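Local coordinates for oxidoreductase, zinc-binding dehydrogenase family (Myxococcus xanthus, PDB 5K1S), which is a zinc-containing medium-chain reductase involved in the alternative de novo biosynthesis of isovaleryl coenzyme A, at residues 56-59 against 60-64; 93-96 against 97-101; 111-114 against 115-118; 263-266 against 267-271. One frame throughout, in Å; residues are numbered along the deposited sequence.

Interaction 1 of 4, residues 56-59 against 60-64. With ZN (zinc ion), chain F.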
ATOM      1  N   VAL A  56     -19.142  -7.564  21.714  1.00 54.72           N
ATOM      2  CA  VAL A  56     -20.030  -7.671  20.562  1.00 53.82           C
ATOM      3  C   VAL A  56     -19.422  -6.843  19.438  1.00 53.72           C
ATOM      4  O   VAL A  56     -19.332  -5.616  19.534  1.00 55.65           O
ATOM      5  CB  VAL A  56     -21.449  -7.198  20.896  1.00 55.68           C
ATOM      6  CG1 VAL A  56     -22.366  -7.362  19.684  1.00 54.82           C
ATOM      7  CG2 VAL A  56     -21.997  -7.962  22.093  1.00 56.47           C
ATOM      8  N   CYS A  57     -18.999  -7.517  18.374  1.00 57.40           N
ATOM      9  CA  CYS A  57     -18.421  -6.878  17.202  1.00 57.46           C
ATOM     10  C   CYS A  57     -19.383  -7.015  16.028  1.00 56.85           C
ATOM     11  O   CYS A  57     -20.011  -8.063  15.854  1.00 55.69           O
ATOM     12  CB  CYS A  57     -17.068  -7.508  16.857  1.00 56.52           C
ATOM     13  SG  CYS A  57     -16.282  -6.838  15.389  1.00 57.06           S
ATOM     14  N   TYR A  58     -19.504  -5.951  15.228  1.00 57.70           N
ATOM     15  CA  TYR A  58     -20.416  -5.993  14.088  1.00 57.41           C
ATOM     16  C   TYR A  58     -20.117  -7.181  13.184  1.00 55.89           C
ATOM     17  O   TYR A  58     -21.013  -7.687  12.500  1.00 55.44           O
ATOM     18  CB  TYR A  58     -20.338  -4.694  13.287  1.00 58.86           C
ATOM     19  CG  TYR A  58     -21.316  -4.649  12.135  1.00 58.82           C
ATOM     20  CD1 TYR A  58     -22.638  -4.277  12.337  1.00 59.77           C
ATOM     21  CD2 TYR A  58     -20.921  -4.988  10.849  1.00 58.20           C
ATOM     22  CE1 TYR A  58     -23.537  -4.239  11.290  1.00 59.88           C
ATOM     23  CE2 TYR A  58     -21.815  -4.952   9.794  1.00 58.38           C
ATOM     24  CZ  TYR A  58     -23.121  -4.576  10.021  1.00 59.10           C
ATOM     25  OH  TYR A  58     -24.016  -4.538   8.975  1.00 59.41           O
ATOM     26  N   HIS A  59     -18.859  -7.628  13.161  1.00 41.04           N
ATOM     27  CA  HIS A  59     -18.520  -8.893  12.520  1.00 40.54           C
ATOM     28  C   HIS A  59     -19.487  -9.993  12.943  1.00 40.37           C
ATOM     29  O   HIS A  59     -19.890 -10.828  12.126  1.00 40.28           O
ATOM     30  CB  HIS A  59     -17.079  -9.261  12.880  1.00 40.51           C
ATOM     31  CG  HIS A  59     -16.545 -10.456  12.154  1.00 40.37           C
ATOM     32  ND1 HIS A  59     -15.976 -10.372  10.901  1.00 40.92           N
ATOM     33  CD2 HIS A  59     -16.470 -11.760  12.514  1.00 40.22           C
ATOM     34  CE1 HIS A  59     -15.581 -11.572  10.517  1.00 40.88           C
ATOM     35  NE2 HIS A  59     -15.869 -12.432  11.479  1.00 40.29           N
ATOM     36  N   ASP A  60     -19.881 -10.000  14.222  1.00 44.46           N
ATOM     37  CA  ASP A  60     -20.813 -11.009  14.717  1.00 43.93           C
ATOM     38  C   ASP A  60     -22.171 -10.888  14.040  1.00 44.29           C
ATOM     39  O   ASP A  60     -22.849 -11.894  13.808  1.00 44.01           O
ATOM     40  CB  ASP A  60     -20.972 -10.885  16.233  1.00 44.33           C
ATOM     41  CG  ASP A  60     -19.666 -11.088  16.979  1.00 44.07           C
ATOM     42  OD1 ASP A  60     -18.780 -11.800  16.458  1.00 43.46           O
ATOM     43  OD2 ASP A  60     -19.531 -10.536  18.091  1.00 44.86           O
ATOM     44  N   VAL A  61     -22.598  -9.659  13.739  1.00 49.98           N
ATOM     45  CA  VAL A  61     -23.856  -9.460  13.023  1.00 50.55           C
ATOM     46  C   VAL A  61     -23.793 -10.141  11.664  1.00 50.06           C
ATOM     47  O   VAL A  61     -24.674 -10.929  11.299  1.00 50.08           O
ATOM     48  CB  VAL A  61     -24.163  -7.958  12.884  1.00 51.92           C
ATOM     49  CG1 VAL A  61     -25.417  -7.737  12.041  1.00 52.63           C
ATOM     50  CG2 VAL A  61     -24.321  -7.314  14.254  1.00 53.10           C
ATOM     51  N   ILE A  62     -22.746  -9.840  10.892  1.00 43.59           N
ATOM     52  CA  ILE A  62     -22.582 -10.456   9.579  1.00 43.61           C
ATOM     53  C   ILE A  62     -22.589 -11.971   9.715  1.00 43.05           C
ATOM     54  O   ILE A  62     -23.257 -12.681   8.953  1.00 43.38           O
ATOM     55  CB  ILE A  62     -21.288  -9.955   8.912  1.00 43.99           C
ATOM     56  CG1 ILE A  62     -21.270  -8.422   8.841  1.00 44.86           C
ATOM     57  CG2 ILE A  62     -21.151 -10.534   7.512  1.00 44.41           C
ATOM     58  CD1 ILE A  62     -19.931  -7.843   8.436  1.00 45.57           C
ATOM     59  N   ASN A  63     -21.856 -12.485  10.703  1.00 39.98           N
ATOM     60  CA  ASN A  63     -21.822 -13.923  10.949  1.00 39.95           C
ATOM     61  C   ASN A  63     -23.222 -14.465  11.204  1.00 40.15           C
ATOM     62  O   ASN A  63     -23.612 -15.499  10.647  1.00 40.31           O
ATOM     63  CB  ASN A  63     -20.898 -14.210  12.136  1.00 39.82           C
ATOM     64  CG  ASN A  63     -20.580 -15.685  12.295  1.00 39.85           C
ATOM     65  OD1 ASN A  63     -20.801 -16.486  11.390  1.00 39.99           O
ATOM     66  ND2 ASN A  63     -20.043 -16.044  13.451  1.00 39.81           N
ATOM     67  N   ARG A  64     -24.002 -13.769  12.035  1.00 50.93           N
ATOM     68  CA  ARG A  64     -25.335 -14.252  12.381  1.00 51.55           C
ATOM     69  C   ARG A  64     -26.233 -14.370  11.157  1.00 52.28           C
ATOM     70  O   ARG A  64     -27.108 -15.242  11.114  1.00 52.93           O
ATOM     71  CB  ARG A  64     -25.980 -13.325  13.412  1.00 52.08           C
ATOM     72  CG  ARG A  64     -27.429 -13.670  13.714  1.00 53.16           C
ATOM     73  CD  ARG A  64     -28.038 -12.755  14.756  1.00 54.17           C
ATOM     74  NE  ARG A  64     -27.897 -11.340  14.424  1.00 54.52           N
ATOM     75  CZ  ARG A  64     -28.540 -10.726  13.439  1.00 55.03           C
ATOM     76  NH1 ARG A  64     -29.368 -11.397  12.651  1.00 55.21           N
ATOM     77  NH2 ARG A  64     -28.343  -9.432  13.230  1.00 55.64           N
TER
HETATM   78 ZN    ZN F 402     -14.123  -8.035  15.706  1.00 70.31          ZN

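Interaction 2 of 4, residues 93-96 against 97-101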
ATOM      1  N   PRO A  93       2.801 -25.347  27.792  1.00 59.13           N
ATOM      2  CA  PRO A  93       3.843 -24.985  28.769  1.00 62.01           C
ATOM      3  C   PRO A  93       3.691 -23.583  29.330  1.00 62.57           C
ATOM      4  O   PRO A  93       3.952 -23.367  30.521  1.00 64.34           O
ATOM      5  CB  PRO A  93       5.142 -25.141  27.964  1.00 63.75           C
ATOM      6  CG  PRO A  93       4.724 -25.029  26.531  1.00 61.68           C
ATOM      7  CD  PRO A  93       3.360 -25.633  26.461  1.00 58.96           C
ATOM      8  N   GLY A  94       3.277 -22.622  28.510  1.00 66.90           N
ATOM      9  CA  GLY A  94       3.139 -21.256  28.964  1.00 67.48           C
ATOM     10  C   GLY A  94       1.827 -20.922  29.630  1.00 65.94           C
ATOM     11  O   GLY A  94       1.636 -19.779  30.051  1.00 66.48           O
ATOM     12  N   TRP A  95       0.915 -21.885  29.750  1.00 55.82           N
ATOM     13  CA  TRP A  95      -0.423 -21.627  30.263  1.00 54.26           C
ATOM     14  C   TRP A  95      -0.746 -22.602  31.381  1.00 54.97           C
ATOM     15  O   TRP A  95      -0.582 -23.816  31.222  1.00 54.82           O
ATOM     16  CB  TRP A  95      -1.464 -21.734  29.146  1.00 51.50           C
ATOM     17  CG  TRP A  95      -1.316 -20.657  28.123  1.00 51.06           C
ATOM     18  CD1 TRP A  95      -0.651 -20.739  26.935  1.00 50.93           C
ATOM     19  CD2 TRP A  95      -1.835 -19.326  28.203  1.00 50.83           C
ATOM     20  NE1 TRP A  95      -0.729 -19.541  26.266  1.00 50.58           N
ATOM     21  CE2 TRP A  95      -1.449 -18.657  27.025  1.00 50.51           C
ATOM     22  CE3 TRP A  95      -2.587 -18.635  29.155  1.00 50.99           C
ATOM     23  CZ2 TRP A  95      -1.793 -17.332  26.774  1.00 50.28           C
ATOM     24  CZ3 TRP A  95      -2.927 -17.321  28.904  1.00 50.82           C
ATOM     25  CH2 TRP A  95      -2.531 -16.684  27.724  1.00 50.44           C
ATOM     26  N   LYS A  96      -1.200 -22.062  32.509  1.00 63.11           N
ATOM     27  CA  LYS A  96      -1.626 -22.850  33.653  1.00 64.02           C
ATOM     28  C   LYS A  96      -2.992 -22.358  34.108  1.00 63.01           C
ATOM     29  O   LYS A  96      -3.427 -21.257  33.758  1.00 62.22           O
ATOM     30  CB  LYS A  96      -0.617 -22.756  34.808  1.00 71.43           C
ATOM     31  CG  LYS A  96      -0.402 -21.343  35.330  1.00 72.89           C
ATOM     32  CD  LYS A  96       0.572 -21.325  36.499  1.00 76.24           C
ATOM     33  CE  LYS A  96       0.731 -19.925  37.076  1.00 77.91           C
ATOM     34  NZ  LYS A  96       1.273 -18.960  36.078  1.00 77.44           N
ATOM     35  N   THR A  97      -3.673 -23.192  34.888  1.00 50.93           N
ATOM     36  CA  THR A  97      -4.959 -22.799  35.448  1.00 50.43           C
ATOM     37  C   THR A  97      -4.811 -21.505  36.239  1.00 52.15           C
ATOM     38  O   THR A  97      -3.813 -21.288  36.931  1.00 54.47           O
ATOM     39  CB  THR A  97      -5.513 -23.902  36.349  1.00 50.96           C
ATOM     40  OG1 THR A  97      -4.584 -24.172  37.409  1.00 53.58           O
ATOM     41  CG2 THR A  97      -5.763 -25.173  35.549  1.00 49.78           C
ATOM     42  N   GLY A  98      -5.816 -20.639  36.129  1.00 50.61           N
ATOM     43  CA  GLY A  98      -5.799 -19.355  36.790  1.00 51.36           C
ATOM     44  C   GLY A  98      -5.298 -18.206  35.942  1.00 51.13           C
ATOM     45  O   GLY A  98      -5.495 -17.046  36.326  1.00 51.53           O
ATOM     46  N   ASP A  99      -4.660 -18.483  34.807  1.00 61.51           N
ATOM     47  CA  ASP A  99      -4.169 -17.419  33.945  1.00 61.11           C
ATOM     48  C   ASP A  99      -5.331 -16.661  33.311  1.00 59.15           C
ATOM     49  O   ASP A  99      -6.427 -17.195  33.123  1.00 57.58           O
ATOM     50  CB  ASP A  99      -3.259 -17.989  32.855  1.00 60.31           C
ATOM     51  CG  ASP A  99      -1.951 -18.530  33.407  1.00 62.61           C
ATOM     52  OD1 ASP A  99      -1.495 -18.040  34.461  1.00 65.04           O
ATOM     53  OD2 ASP A  99      -1.375 -19.445  32.781  1.00 62.17           O
ATOM     54  N   ARG A 100      -5.076 -15.397  32.980  1.00 53.21           N
ATOM     55  CA  ARG A 100      -6.076 -14.498  32.418  1.00 51.73           C
ATOM     56  C   ARG A 100      -5.783 -14.309  30.936  1.00 50.19           C
ATOM     57  O   ARG A 100      -4.694 -13.850  30.572  1.00 51.35           O
ATOM     58  CB  ARG A 100      -6.065 -13.157  33.148  1.00 54.03           C
ATOM     59  CG  ARG A 100      -6.202 -13.275  34.659  1.00 56.20           C
ATOM     60  CD  ARG A 100      -5.803 -11.982  35.354  1.00 59.25           C
ATOM     61  NE  ARG A 100      -6.584 -10.842  34.878  1.00 59.22           N
ATOM     62  CZ  ARG A 100      -7.767 -10.483  35.365  1.00 59.55           C
ATOM     63  NH1 ARG A 100      -8.327 -11.172  36.352  1.00 59.92           N
ATOM     64  NH2 ARG A 100      -8.397  -9.430  34.863  1.00 59.65           N
ATOM     65  N   ALA A 101      -6.750 -14.651  30.086  1.00 46.46           N
ATOM     66  CA  ALA A 101      -6.531 -14.689  28.647  1.00 45.33           C
ATOM     67  C   ALA A 101      -7.628 -13.934  27.909  1.00 44.35           C
ATOM     68  O   ALA A 101      -8.717 -13.693  28.436  1.00 44.21           O
ATOM     69  CB  ALA A 101      -6.467 -16.133  28.134  1.00 44.78           C
TER

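Interaction 3 of 4, residues 111-114 against 115-118. With ZN (zinc ion), chain E.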
ATOM      1  N   ASP A 111       3.885 -21.887  11.274  1.00 79.45           N
ATOM      2  CA  ASP A 111       4.971 -22.618  10.633  1.00 80.16           C
ATOM      3  C   ASP A 111       5.237 -22.199   9.197  1.00 79.86           C
ATOM      4  O   ASP A 111       6.372 -22.337   8.734  1.00 80.80           O
ATOM      5  CB  ASP A 111       4.677 -24.126  10.656  1.00 79.11           C
ATOM      6  CG  ASP A 111       4.578 -24.677  12.064  1.00 79.49           C
ATOM      7  OD1 ASP A 111       5.317 -24.191  12.946  1.00 80.67           O
ATOM      8  OD2 ASP A 111       3.760 -25.595  12.289  1.00 78.16           O
ATOM      9  N   CYS A 112       4.235 -21.701   8.478  1.00 63.90           N
ATOM     10  CA  CYS A 112       4.446 -21.299   7.098  1.00 62.90           C
ATOM     11  C   CYS A 112       5.329 -20.055   7.033  1.00 65.02           C
ATOM     12  O   CYS A 112       5.545 -19.355   8.026  1.00 66.55           O
ATOM     13  CB  CYS A 112       3.108 -21.032   6.405  1.00 60.25           C
ATOM     14  SG  CYS A 112       2.239 -19.562   6.999  1.00 61.23           S
ATOM     15  N   ALA A 113       5.843 -19.785   5.831  1.00 58.76           N
ATOM     16  CA  ALA A 113       6.725 -18.637   5.637  1.00 60.62           C
ATOM     17  C   ALA A 113       6.106 -17.362   6.196  1.00 61.30           C
ATOM     18  O   ALA A 113       6.761 -16.602   6.918  1.00 62.74           O
ATOM     19  CB  ALA A 113       7.040 -18.473   4.150  1.00 59.14           C
ATOM     20  N   LEU A 114       4.835 -17.115   5.873  1.00 51.99           N
ATOM     21  CA  LEU A 114       4.181 -15.886   6.313  1.00 52.51           C
ATOM     22  C   LEU A 114       4.193 -15.771   7.831  1.00 53.31           C
ATOM     23  O   LEU A 114       4.530 -14.716   8.383  1.00 53.94           O
ATOM     24  CB  LEU A 114       2.750 -15.841   5.780  1.00 50.31           C
ATOM     25  CG  LEU A 114       2.630 -15.735   4.261  1.00 48.08           C
ATOM     26  CD1 LEU A 114       1.241 -16.146   3.806  1.00 45.17           C
ATOM     27  CD2 LEU A 114       2.944 -14.319   3.808  1.00 49.12           C
ATOM     28  N   CYS A 115       3.820 -16.847   8.526  1.00 53.84           N
ATOM     29  CA  CYS A 115       3.851 -16.834   9.985  1.00 53.89           C
ATOM     30  C   CYS A 115       5.265 -16.587  10.500  1.00 55.07           C
ATOM     31  O   CYS A 115       5.475 -15.764  11.398  1.00 55.26           O
ATOM     32  CB  CYS A 115       3.303 -18.151  10.534  1.00 53.10           C
ATOM     33  SG  CYS A 115       1.497 -18.303  10.495  1.00 51.39           S
ATOM     34  N   ARG A 116       6.249 -17.296   9.941  1.00 88.62           N
ATOM     35  CA  ARG A 116       7.632 -17.108  10.367  1.00 89.84           C
ATOM     36  C   ARG A 116       8.120 -15.688  10.116  1.00 90.54           C
ATOM     37  O   ARG A 116       9.117 -15.272  10.718  1.00 91.55           O
ATOM     38  CB  ARG A 116       8.548 -18.106   9.651  1.00 90.55           C
ATOM     39  CG  ARG A 116       8.177 -19.569   9.869  1.00 90.04           C
ATOM     40  CD  ARG A 116       9.320 -20.508   9.510  1.00 91.08           C
ATOM     41  NE  ARG A 116       9.826 -20.293   8.154  1.00 91.65           N
ATOM     42  CZ  ARG A 116       9.356 -20.892   7.062  1.00 90.35           C
ATOM     43  NH1 ARG A 116       9.894 -20.624   5.879  1.00 90.89           N
ATOM     44  NH2 ARG A 116       8.350 -21.755   7.143  1.00 88.44           N
ATOM     45  N   SER A 117       7.446 -14.937   9.248  1.00 71.85           N
ATOM     46  CA  SER A 117       7.823 -13.564   8.941  1.00 72.56           C
ATOM     47  C   SER A 117       7.067 -12.539   9.774  1.00 72.20           C
ATOM     48  O   SER A 117       7.245 -11.336   9.559  1.00 72.83           O
ATOM     49  CB  SER A 117       7.585 -13.275   7.454  1.00 72.44           C
ATOM     50  OG  SER A 117       8.168 -14.274   6.638  1.00 72.67           O
ATOM     51  N   GLY A 118       6.233 -12.979  10.713  1.00 52.19           N
ATOM     52  CA  GLY A 118       5.403 -12.067  11.474  1.00 51.68           C
ATOM     53  C   GLY A 118       4.135 -11.634  10.775  1.00 50.74           C
ATOM     54  O   GLY A 118       3.427 -10.765  11.296  1.00 50.41           O
TER
HETATM   55 ZN    ZN E 401       0.970 -19.782   8.925  1.00 67.54          ZN

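Interaction 4 of 4, residues 263-266 against 267-271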
ATOM      1  N   ALA A 263     -15.445   6.248   1.365  1.00 64.93           N
ATOM      2  CA  ALA A 263     -16.158   7.511   1.524  1.00 68.32           C
ATOM      3  C   ALA A 263     -15.197   8.689   1.648  1.00 70.11           C
ATOM      4  O   ALA A 263     -15.486   9.787   1.159  1.00 72.93           O
ATOM      5  CB  ALA A 263     -17.079   7.444   2.740  1.00 69.05           C
ATOM      6  N   THR A 264     -14.052   8.484   2.299  1.00 68.52           N
ATOM      7  CA  THR A 264     -13.093   9.554   2.547  1.00 70.34           C
ATOM      8  C   THR A 264     -11.778   9.364   1.805  1.00 68.96           C
ATOM      9  O   THR A 264     -10.889  10.212   1.927  1.00 70.45           O
ATOM     10  CB  THR A 264     -12.804   9.664   4.049  1.00 70.71           C
ATOM     11  OG1 THR A 264     -12.135   8.478   4.497  1.00 68.23           O
ATOM     12  CG2 THR A 264     -14.089   9.842   4.841  1.00 72.17           C
ATOM     13  N   PHE A 265     -11.635   8.285   1.031  1.00 72.10           N
ATOM     14  CA  PHE A 265     -10.331   7.931   0.478  1.00 70.57           C
ATOM     15  C   PHE A 265      -9.802   9.020  -0.451  1.00 72.60           C
ATOM     16  O   PHE A 265      -8.663   9.477  -0.303  1.00 73.15           O
ATOM     17  CB  PHE A 265     -10.430   6.594  -0.258  1.00 67.76           C
ATOM     18  CG  PHE A 265      -9.099   5.968  -0.559  1.00 66.32           C
ATOM     19  CD1 PHE A 265      -8.366   5.355   0.442  1.00 66.14           C
ATOM     20  CD2 PHE A 265      -8.585   5.986  -1.841  1.00 65.98           C
ATOM     21  CE1 PHE A 265      -7.145   4.777   0.168  1.00 65.55           C
ATOM     22  CE2 PHE A 265      -7.365   5.409  -2.120  1.00 65.46           C
ATOM     23  CZ  PHE A 265      -6.644   4.803  -1.114  1.00 65.22           C
ATOM     24  N   ASP A 266     -10.617   9.446  -1.420  1.00 79.37           N
ATOM     25  CA  ASP A 266     -10.144  10.406  -2.414  1.00 81.31           C
ATOM     26  C   ASP A 266      -9.612  11.674  -1.755  1.00 83.96           C
ATOM     27  O   ASP A 266      -8.614  12.246  -2.211  1.00 84.81           O
ATOM     28  CB  ASP A 266     -11.269  10.740  -3.393  1.00 82.92           C
ATOM     29  CG  ASP A 266     -10.802  11.618  -4.537  1.00 84.86           C
ATOM     30  OD1 ASP A 266     -10.139  11.092  -5.455  1.00 83.32           O
ATOM     31  OD2 ASP A 266     -11.104  12.831  -4.519  1.00 88.05           O
ATOM     32  N   GLN A 267     -10.261  12.130  -0.683  1.00 59.89           N
ATOM     33  CA  GLN A 267      -9.780  13.310   0.031  1.00 62.63           C
ATOM     34  C   GLN A 267      -8.536  12.990   0.851  1.00 61.35           C
ATOM     35  O   GLN A 267      -7.630  13.825   0.964  1.00 63.13           O
ATOM     36  CB  GLN A 267     -10.884  13.865   0.928  1.00 64.81           C
ATOM     37  CG  GLN A 267     -12.042  14.489   0.176  1.00 67.15           C
ATOM     38  CD  GLN A 267     -11.654  15.771  -0.530  1.00 70.27           C
ATOM     39  OE1 GLN A 267     -11.687  16.852   0.061  1.00 73.35           O
ATOM     40  NE2 GLN A 267     -11.281  15.660  -1.799  1.00 69.66           N
ATOM     41  N   THR A 268      -8.479  11.791   1.440  1.00 64.85           N
ATOM     42  CA  THR A 268      -7.298  11.388   2.198  1.00 65.45           C
ATOM     43  C   THR A 268      -6.041  11.519   1.349  1.00 65.43           C
ATOM     44  O   THR A 268      -5.047  12.115   1.779  1.00 67.86           O
ATOM     45  CB  THR A 268      -7.458   9.949   2.702  1.00 63.20           C
ATOM     46  OG1 THR A 268      -8.514   9.889   3.669  1.00 63.68           O
ATOM     47  CG2 THR A 268      -6.166   9.443   3.343  1.00 63.97           C
ATOM     48  N   LEU A 269      -6.067  10.961   0.138  1.00 69.56           N
ATOM     49  CA  LEU A 269      -4.912  11.046  -0.751  1.00 69.49           C
ATOM     50  C   LEU A 269      -4.482  12.494  -0.955  1.00 72.08           C
ATOM     51  O   LEU A 269      -3.320  12.849  -0.727  1.00 73.74           O
ATOM     52  CB  LEU A 269      -5.236  10.392  -2.094  1.00 66.90           C
ATOM     53  CG  LEU A 269      -5.447   8.879  -2.085  1.00 64.30           C
ATOM     54  CD1 LEU A 269      -5.987   8.422  -3.429  1.00 62.64           C
ATOM     55  CD2 LEU A 269      -4.147   8.158  -1.757  1.00 64.06           C
ATOM     56  N   LYS A 270      -5.414  13.346  -1.388  1.00 83.19           N
ATOM     57  CA  LYS A 270      -5.099  14.755  -1.596  1.00 86.62           C
ATOM     58  C   LYS A 270      -4.543  15.408  -0.340  1.00 88.46           C
ATOM     59  O   LYS A 270      -3.862  16.435  -0.435  1.00 91.03           O
ATOM     60  CB  LYS A 270      -6.349  15.502  -2.062  1.00 88.84           C
ATOM     61  CG  LYS A 270      -6.925  14.982  -3.367  1.00 87.64           C
ATOM     62  CD  LYS A 270      -8.307  15.548  -3.628  1.00 89.79           C
ATOM     63  CE  LYS A 270      -8.914  14.961  -4.890  1.00 88.74           C
ATOM     64  NZ  LYS A 270     -10.319  15.408  -5.092  1.00 90.91           N
ATOM     65  N   SER A 271      -4.814  14.836   0.830  1.00 66.44           N
ATOM     66  CA  SER A 271      -4.344  15.374   2.096  1.00 69.64           C
ATOM     67  C   SER A 271      -2.952  14.883   2.472  1.00 70.48           C
ATOM     68  O   SER A 271      -2.422  15.306   3.505  1.00 73.46           O
ATOM     69  CB  SER A 271      -5.335  15.013   3.207  1.00 70.02           C
ATOM     70  OG  SER A 271      -4.974  15.618   4.433  1.00 73.54           O
TER

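Interaction 1 of 4, residues 56-59 against 60-64
A capping box formed by C57 and D60 opens helix 58-64 beside a zinc site that probably corresponds to the catalytic metal of medium-chain dehydrogenases. The backbone N of C57 donates to OD2 of D60 at 3.1 Å along a nearly straight line (169°), approaching that oxygen from above the carboxylate plane. Y138 OH is a weak second partner of the same oxygen, which helps to fix the rotation of the carboxylate. At the N-cap, C57 SG accepts a weak bond of 3.5 Å from H59 N. The sulfur stands anti to the C57 backbone N (chi1 178°) and also binds the zinc ion, with 2.5 Å between C57 SG and ZN; H79 and C166 supply the other two protein ligands. The helix start and the metal therefore share one sulfur. H59 belongs to the surroundings of that site: its ring meets the ring of H79 steeply, and its NE2 is hydrogen-bonded to E132.

On a different side of the helix, Y58 lies across the first turn. One ring face receives V61 CB in a CH-pi contact, 4.3 Å from the Y58 ring centroid. The I62 side chain crosses that of Y58 at about a right angle, bringing I62 CG1 to 3.6 Å from Y58 CE2. The main chain bonds in helical fashion from here, I62 N donating to Y58 O and, one residue on, N63 N to H59 O at 2.9 Å.

Interaction 2 of 4, residues 93-96 against 97-101
The carboxylate of D99 folds back over K96 and meets it with both oxygens. D99 OD2 accepts from the backbone N of K96 at 2.6 Å, the bond almost straight (176°) but coming from above the carboxylate plane. D99 OD1 faces the ammonium group in a weak salt bridge, 3.3 Å from K96 NZ; K96 CG sits between its backbone N and carbonyl carbon (chi1 60°), and the chain bends at its last torsion to bring NZ there. The main chain closes the loop with D99 N donating to K96 O at 3.2 Å, the bond of a type II beta turn, in which G98 takes the positive phi. This turn leads into strand 100-103, which pairs antiparallel with strand 80-88 in the GroES-like domain. With an asparagine in place of D99, K96 NZ would probably be left without the negative charge it faces here. Beneath the turn, the six-membered ring of W95 presents its edge to the aspartate, with W95 CE3 3.8 Å from D99 CB. The neighbouring W95 CZ3 lies 3.8 Å from A101 CB, on the buried side of the strand. R151 adds a cation-pi contact to the indole, and L149 and V47 pack against it.

Interaction 3 of 4, residues 111-114 against 115-118
Metal bonds join C112 and C115 through a shared zinc ion: C112 SG lies 2.3 Å and C115 SG 2.2 Å from ZN, and C109 and C123 complete the four-sulfur site. C112 SG lies between its backbone N and carbonyl carbon (chi1 69°), whereas C115 SG is anti to its carbonyl carbon (chi1 -77°); from these positions both reach the same ion across the first turn of helix 113-116.

Among the hydrogen bonds, the one that ties helix to metal is a cap: C115 N donates to C112 SG at 3.5 Å, so that this sulfur serves the zinc and the helix start together. Such a four-cysteine lobe is the hallmark of the structural zinc site in medium-chain dehydrogenases. R116 N continues the turn by donating to C112 O. At the C-terminal end S117 OG donates to A113 O at 2.7 Å, coming from above the carbonyl plane, and G118, with positive phi, ends the helix in a Schellman motif.

The guanidinium of R116 curls back toward the loop before the helix. Its NH2 donates to D111 O at 2.6 Å, the acceptor lying in the guanidinium plane, while A113 CA sits 3.6 Å above that plane, over one face of the group.

Interaction 4 of 4, residues 263-266 against 267-271
The ionic contact between D266 and K270 spans one helical turn on the outer side of helix 262-270. K270 NZ meets D266 OD2 at 2.8 Å on the syn side of the carboxylate, only 19° out of its plane. The lysine chain runs extended beyond CG and its CE comes to 3.1 Å from the same D266 OD2, while D266 CG lies anti to its backbone N (chi1 -174°), which turns the acid toward the following turn. Replacing D266 by a leucine would probably leave the ammonium group of K270 without its mate and free to swing into solvent.

Hydrogen bonding along the backbone follows the helical pattern. L269 N donates to F265 O at 3.0 Å, and T268 N to T264 O at 2.9 Å, with K270 N to D266 O a weaker member of the series. The hydroxyl of T268 is hydrogen-bonded to E258, which T264 OG1 also reaches through a weak bond; the two threonines thus present their hydroxyls to one acid at the end of strand 253-258.

Apolar packing occupies another side. F265 and L269 cross obliquely, with F265 CE2 3.6 Å from L269 CD1. Both side chains rest on L291 of strand 289-291, and F265 also packs on L291 of the second subunit. In chain order the helix lies between two parallel strands, 253-258 and 276-280, of the six-stranded sheet in order 3-2-1-4-5-6: a beta-alpha-beta unit of the Rossmann fold that gives medium-chain dehydrogenases their nucleotide-binding domain.

Interactions 1, 2 and 3 follow one another along the GroES-like part of the chain, whereas interaction 4 belongs to the Rossmann part. Two of them hold separate metals: interaction 1 supplies one ligand of the three-residue zinc site, interaction 3 two of the four cysteines of the other. In both, a cysteine at a helix N-cap doubles as a zinc ligand, yet the contacts are about 28 Å apart between centres and about 18 Å between nearest atoms. Interaction 2, remote from both metals, is a turn leading into strand 100-103, which precedes helix 113-116 in sequence. Interactions 2 and 4 lie on opposite sides of the chain's centre, about 45 Å apart between centres.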